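Long-range contacts in beta-lactamase II (Erythrobacter litoralis, PDB 6V72), which probably hydrolyses beta-lactam antibiotics to substituted beta-amino acids, as a zinc-dependent class B enzyme of the metallo-beta-lactamase superfamily: residues L54-G59 / L153-L158; N61-D66 / P88-V93. All coordinates share one frame; numbering follows the deposited sequence. Where two conformers were deposited one is given.

Contact 1: L54-G59 / L153-L158; sequences LLVVNG and LAPLRL. With EDO (1,2-ethanediol), chain K.
The side chains of Val56 and Pro155 meet end-on, CG1 of the valine 4.1 Å from CG of the proline. The two methyls of Val56 divide the work. CG1 lies anti to the backbone N (chi1 178°) and faces the proline, whereas CG2, beside that N, meets CD2 of Leu156 at 4.2 Å, where the two side chains run at a slant to one another. Two residues further along strand 49-58, on the same side, Asn58 runs alongside the proline ring with the reverse heading, and its ND2 donates to Ala154 O over 2.9 Å. The bond is moderately bent (149° at the hydrogen). The oxygen lies close to the amide plane of Asn58, but the donor stands well above the carbonyl plane of Ala154. That carbonyl belongs to the cis peptide preceding Pro155. A 1,2-ethanediol, probably from crystallisation, lies against the valine-proline pair, with its O1 donating to Val57 O at 2.9 Å. The contact thus sets strand 49-58 of the larger sheet against the loop that leads into strand 157-159 of the smaller one, at the junction of the two halves of the alpha-beta/beta-alpha sandwich of the metallo-beta-lactamase fold.

Contact 2: N61-D66 / P88-V93; sequences NTILVD and PVRAAV
CB of Leu64 packs against CB of Ala92 and CG1 of Val89, each at 3.9 Å, on the face that helix 71-84 covers through Ile77 and Ala81. On the other face Val65 and Val93 stand abreast, Val65 CG2 3.9 Å from Val93 CG1. Between these layers runs a parallel ladder: Leu64 N donates to Ala91 O at 2.9 Å and Leu64 O accepts from Val93 N. Thr62 is bonded likewise round Val89, through Pro88 O and Arg90 N. Strand 89-93 therefore carries one extra residue, a beta bulge near Arg90, and the buried Ala91 N finds no partner. At the outer end Pro88 O takes two donors from opposite faces of its plane, Thr62 N and, at 2.9 Å, ND2 of Asn61. Arg90, whose CG sits between its backbone N and carbonyl carbon (chi1 70°), crosses Asn61 nearly at right angles, CG 3.9 Å from Asn61 CB, with amide and guanidinium planes 75° apart; CG1 of Ile63 lies over one guanidinium face, toward its rim, and NH1 bonds to Ser152 O. At the far end Asp66 N donates to Val93 O, while OD2 bonds to Thr95 OG1, close to His96, a zinc ligand of this enzyme, although this chain holds no zinc. Helix 71-84 connects these neighbouring parallel strands and packs on one face, a beta-alpha-beta unit whose C-terminal strand ends lead to the metal site of this family.

In the fold
From the N terminus the chain passes through strand 49-58, turns, and returns antiparallel as strand 61-65. These neighbours hold the two contacts side by side in the larger sheet, Val56 and Leu54 being paired by backbone bonds with Ile63 and Val65. After helix 71-84 the chain re-enters that sheet as strand 89-93, and contact 2 closes this short loop. The wider loop of contact 1 closes only after helix 147-153, at residues 153-158 on the way into the smaller sheet, so contact 2 is nested inside it. Contact 2 joins adjacent strands within one sheet, whereas contact 1 ties that sheet to the segment leading into the other.

Contact 1: L54-G59 / L153-L158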
loop_
_atom_site.group_PDB
_atom_site.type_symbol
_atom_site.label_atom_id
_atom_site.label_comp_id
_atom_site.label_asym_id
_atom_site.label_seq_id
_atom_site.Cartn_x
_atom_site.Cartn_y
_atom_site.Cartn_z
ATOM N N LEU A 54 -18.319 6.977 13.566
ATOM C CA LEU A 54 -19.060 8.049 14.225
ATOM C C LEU A 54 -20.252 7.491 14.979
ATOM O O LEU A 54 -20.770 6.423 14.661
ATOM C CB LEU A 54 -19.580 9.106 13.229
ATOM C CG LEU A 54 -18.569 9.752 12.277
ATOM C CD1 LEU A 54 -19.274 10.681 11.305
ATOM C CD2 LEU A 54 -17.527 10.490 13.087
ATOM N N LEU A 55 -20.664 8.238 16.000
ATOM C CA LEU A 55 -21.916 7.997 16.700
ATOM C C LEU A 55 -22.614 9.347 16.789
ATOM O O LEU A 55 -22.074 10.285 17.388
ATOM C CB LEU A 55 -21.645 7.378 18.076
ATOM C CG LEU A 55 -22.793 6.841 18.891
ATOM C CD1 LEU A 55 -23.435 5.603 18.266
ATOM C CD2 LEU A 55 -22.229 6.505 20.268
ATOM N N VAL A 56 -23.771 9.476 16.139
ATOM C CA VAL A 56 -24.420 10.769 15.939
ATOM C C VAL A 56 -25.768 10.758 16.641
ATOM O O VAL A 56 -26.609 9.896 16.364
ATOM C CB VAL A 56 -24.592 11.084 14.438
ATOM C CG1 VAL A 56 -25.329 12.424 14.246
ATOM C CG2 VAL A 56 -23.237 11.088 13.750
ATOM N N VAL A 57 -25.987 11.743 17.514
ATOM C CA VAL A 57 -27.248 11.867 18.234
ATOM C C VAL A 57 -28.338 12.398 17.312
ATOM O O VAL A 57 -28.146 13.373 16.576
ATOM C CB VAL A 57 -27.076 12.785 19.451
ATOM C CG1 VAL A 57 -28.452 13.097 20.080
ATOM C CG2 VAL A 57 -26.116 12.157 20.469
ATOM N N ASN A 58 -29.511 11.774 17.380
ATOM C CA ASN A 58 -30.722 12.319 16.764
ATOM C C ASN A 58 -31.862 12.108 17.755
ATOM O O ASN A 58 -32.381 10.994 17.870
ATOM C CB ASN A 58 -31.027 11.649 15.434
ATOM C CG ASN A 58 -32.294 12.193 14.786
ATOM O OD1 ASN A 58 -33.176 12.722 15.467
ATOM N ND2 ASN A 58 -32.395 12.061 13.469
ATOM N N GLY A 59 -32.253 13.178 18.451
ATOM C CA GLY A 59 -33.338 13.060 19.403
ATOM C C GLY A 59 -32.917 12.154 20.533
ATOM O O GLY A 59 -31.885 12.373 21.174
ATOM N N LEU A 153 -31.196 7.759 8.321
ATOM C CA LEU A 153 -29.855 8.091 8.770
ATOM C C LEU A 153 -29.659 9.586 8.932
ATOM O O LEU A 153 -28.584 10.008 9.362
ATOM C CB LEU A 153 -28.818 7.524 7.791
ATOM C CG LEU A 153 -28.919 5.980 7.727
ATOM C CD1 LEU A 153 -28.232 5.376 6.527
ATOM C CD2 LEU A 153 -28.365 5.346 9.008
ATOM N N ALA A 154 -30.661 10.388 8.598
ATOM C CA ALA A 154 -30.602 11.818 8.882
ATOM C C ALA A 154 -30.250 12.039 10.353
ATOM O O ALA A 154 -30.738 11.304 11.223
ATOM C CB ALA A 154 -31.951 12.471 8.551
ATOM N N PRO A 155 -29.432 13.056 10.681
ATOM C CA PRO A 155 -28.954 14.148 9.825
ATOM C C PRO A 155 -27.764 13.830 8.942
ATOM O O PRO A 155 -27.355 14.705 8.198
ATOM C CB PRO A 155 -28.573 15.231 10.834
ATOM C CG PRO A 155 -28.118 14.433 12.034
ATOM C CD PRO A 155 -29.105 13.287 12.100
ATOM N N LEU A 156 -27.225 12.618 9.010
ATOM C CA LEU A 156 -26.164 12.261 8.080
ATOM C C LEU A 156 -26.674 12.357 6.653
ATOM O O LEU A 156 -27.793 11.925 6.343
ATOM C CB LEU A 156 -25.660 10.844 8.343
ATOM C CG LEU A 156 -24.907 10.691 9.664
ATOM C CD1 LEU A 156 -24.869 9.225 10.033
ATOM C CD2 LEU A 156 -23.491 11.277 9.609
ATOM N N ARG A 157 -25.853 12.919 5.780
ATOM C CA ARG A 157 -26.130 12.908 4.352
ATOM C C ARG A 157 -25.183 11.908 3.713
ATOM O O ARG A 157 -23.960 12.038 3.832
ATOM C CB ARG A 157 -25.972 14.301 3.756
ATOM C CG ARG A 157 -26.950 15.306 4.367
ATOM C CD ARG A 157 -28.399 14.953 4.095
ATOM N NE ARG A 157 -29.266 16.099 4.370
ATOM C CZ ARG A 157 -30.177 16.150 5.343
ATOM N NH1 ARG A 157 -30.882 17.254 5.511
ATOM N NH2 ARG A 157 -30.402 15.105 6.128
ATOM N N LEU A 158 -25.746 10.892 3.077
ATOM C CA LEU A 158 -24.962 9.803 2.496
ATOM C C LEU A 158 -24.658 10.079 1.028
ATOM O O LEU A 158 -25.568 10.404 0.260
ATOM C CB LEU A 158 -25.738 8.495 2.589
ATOM C CG LEU A 158 -25.747 7.729 3.896
ATOM C CD1 LEU A 158 -25.915 8.596 5.096
ATOM C CD2 LEU A 158 -26.878 6.724 3.778
HETATM C C1 EDO K . -25.712 15.961 16.297
HETATM O O1 EDO K . -26.881 15.882 17.131
HETATM C C2 EDO K . -26.121 15.908 14.826
HETATM O O2 EDO K . -26.997 16.995 14.514
#

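Contact 2: N61-D66 / P88-V93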
loop_
_atom_site.group_PDB
_atom_site.type_symbol
_atom_site.label_atom_id
_atom_site.label_comp_id
_atom_site.label_asym_id
_atom_site.label_seq_id
_atom_site.Cartn_x
_atom_site.Cartn_y
_atom_site.Cartn_z
ATOM N N ASN A 61 -32.177 8.901 20.203
ATOM C CA ASN A 61 -31.430 7.753 19.708
ATOM C C ASN A 61 -30.123 8.219 19.083
ATOM O O ASN A 61 -29.849 9.417 18.965
ATOM C CB ASN A 61 -32.247 6.953 18.688
ATOM C CG ASN A 61 -33.389 6.185 19.344
ATOM O OD1 ASN A 61 -34.550 6.617 19.319
ATOM N ND2 ASN A 61 -33.058 5.052 19.965
ATOM N N THR A 62 -29.302 7.245 18.697
ATOM C CA THR A 62 -28.084 7.532 17.952
ATOM C C THR A 62 -28.057 6.750 16.655
ATOM O O THR A 62 -28.750 5.742 16.487
ATOM C CB THR A 62 -26.810 7.206 18.755
ATOM O OG1 THR A 62 -26.935 5.908 19.362
ATOM C CG2 THR A 62 -26.573 8.251 19.853
ATOM N N ILE A 63 -27.241 7.250 15.731
ATOM C CA ILE A 63 -26.955 6.596 14.456
ATOM C C ILE A 63 -25.469 6.295 14.411
ATOM O O ILE A 63 -24.642 7.166 14.703
ATOM C CB ILE A 63 -27.366 7.470 13.262
ATOM C CG1 ILE A 63 -28.872 7.695 13.287
ATOM C CG2 ILE A 63 -26.956 6.818 11.960
ATOM C CD1 ILE A 63 -29.235 9.084 12.931
ATOM N N LEU A 64 -25.137 5.064 14.055
ATOM C CA LEU A 64 -23.760 4.580 14.040
ATOM C C LEU A 64 -23.210 4.618 12.619
ATOM O O LEU A 64 -23.874 4.159 11.684
ATOM C CB LEU A 64 -23.698 3.152 14.586
ATOM C CG LEU A 64 -22.318 2.475 14.652
ATOM C CD1 LEU A 64 -21.408 3.206 15.588
ATOM C CD2 LEU A 64 -22.482 1.019 15.054
ATOM N N VAL A 65 -22.009 5.179 12.456
ATOM C CA VAL A 65 -21.273 5.085 11.196
ATOM C C VAL A 65 -20.089 4.167 11.444
ATOM O O VAL A 65 -19.189 4.514 12.213
ATOM C CB VAL A 65 -20.796 6.451 10.687
ATOM C CG1 VAL A 65 -19.978 6.239 9.386
ATOM C CG2 VAL A 65 -21.980 7.400 10.486
ATOM N N ASP A 66 -20.108 3.000 10.791
ATOM C CA ASP A 66 -19.081 1.956 10.814
ATOM C C ASP A 66 -18.977 1.228 12.151
ATOM O O ASP A 66 -19.238 1.787 13.227
ATOM C CB ASP A 66 -17.716 2.511 10.377
ATOM C CG ASP A 66 -17.639 2.670 8.863
ATOM O OD1 ASP A 66 -18.324 1.884 8.169
ATOM O OD2 ASP A 66 -16.919 3.556 8.358
ATOM N N PRO A 88 -30.042 4.937 22.626
ATOM C CA PRO A 88 -29.614 3.694 21.967
ATOM C C PRO A 88 -29.453 3.856 20.463
ATOM O O PRO A 88 -30.142 4.645 19.810
ATOM C CB PRO A 88 -30.742 2.714 22.294
ATOM C CG PRO A 88 -31.364 3.265 23.543
ATOM C CD PRO A 88 -31.245 4.754 23.458
ATOM N N VAL A 89 -28.546 3.061 19.914
ATOM C CA VAL A 89 -28.353 3.029 18.467
ATOM C C VAL A 89 -29.605 2.453 17.826
ATOM O O VAL A 89 -30.057 1.358 18.174
ATOM C CB VAL A 89 -27.115 2.200 18.096
ATOM C CG1 VAL A 89 -26.932 2.187 16.578
ATOM C CG2 VAL A 89 -25.847 2.758 18.769
ATOM N N ARG A 90 -30.193 3.187 16.901
ATOM C CA ARG A 90 -31.318 2.595 16.198
ATOM C C ARG A 90 -31.033 2.284 14.743
ATOM O O ARG A 90 -31.764 1.480 14.155
ATOM C CB ARG A 90 -32.550 3.486 16.299
ATOM C CG ARG A 90 -32.454 4.720 15.545
ATOM C CD ARG A 90 -33.842 5.300 15.275
ATOM N NE ARG A 90 -33.613 6.654 14.818
ATOM C CZ ARG A 90 -33.304 6.982 13.570
ATOM N NH1 ARG A 90 -33.225 6.045 12.612
ATOM N NH2 ARG A 90 -33.080 8.254 13.293
ATOM N N ALA A 91 -29.981 2.857 14.168
ATOM C CA ALA A 91 -29.630 2.556 12.789
ATOM C C ALA A 91 -28.131 2.696 12.648
ATOM O O ALA A 91 -27.490 3.419 13.408
ATOM C CB ALA A 91 -30.333 3.480 11.788
ATOM N N ALA A 92 -27.578 2.003 11.658
ATOM C CA ALA A 92 -26.145 2.031 11.399
ATOM C C ALA A 92 -25.923 2.007 9.900
ATOM O O ALA A 92 -26.696 1.404 9.154
ATOM C CB ALA A 92 -25.412 0.837 12.021
ATOM N N VAL A 93 -24.843 2.635 9.467
ATOM C CA VAL A 93 -24.442 2.606 8.067
ATOM C C VAL A 93 -22.964 2.261 8.041
ATOM O O VAL A 93 -22.194 2.733 8.888
ATOM C CB VAL A 93 -24.743 3.940 7.329
ATOM C CG1 VAL A 93 -24.061 5.150 7.997
ATOM C CG2 VAL A 93 -24.315 3.837 5.859
#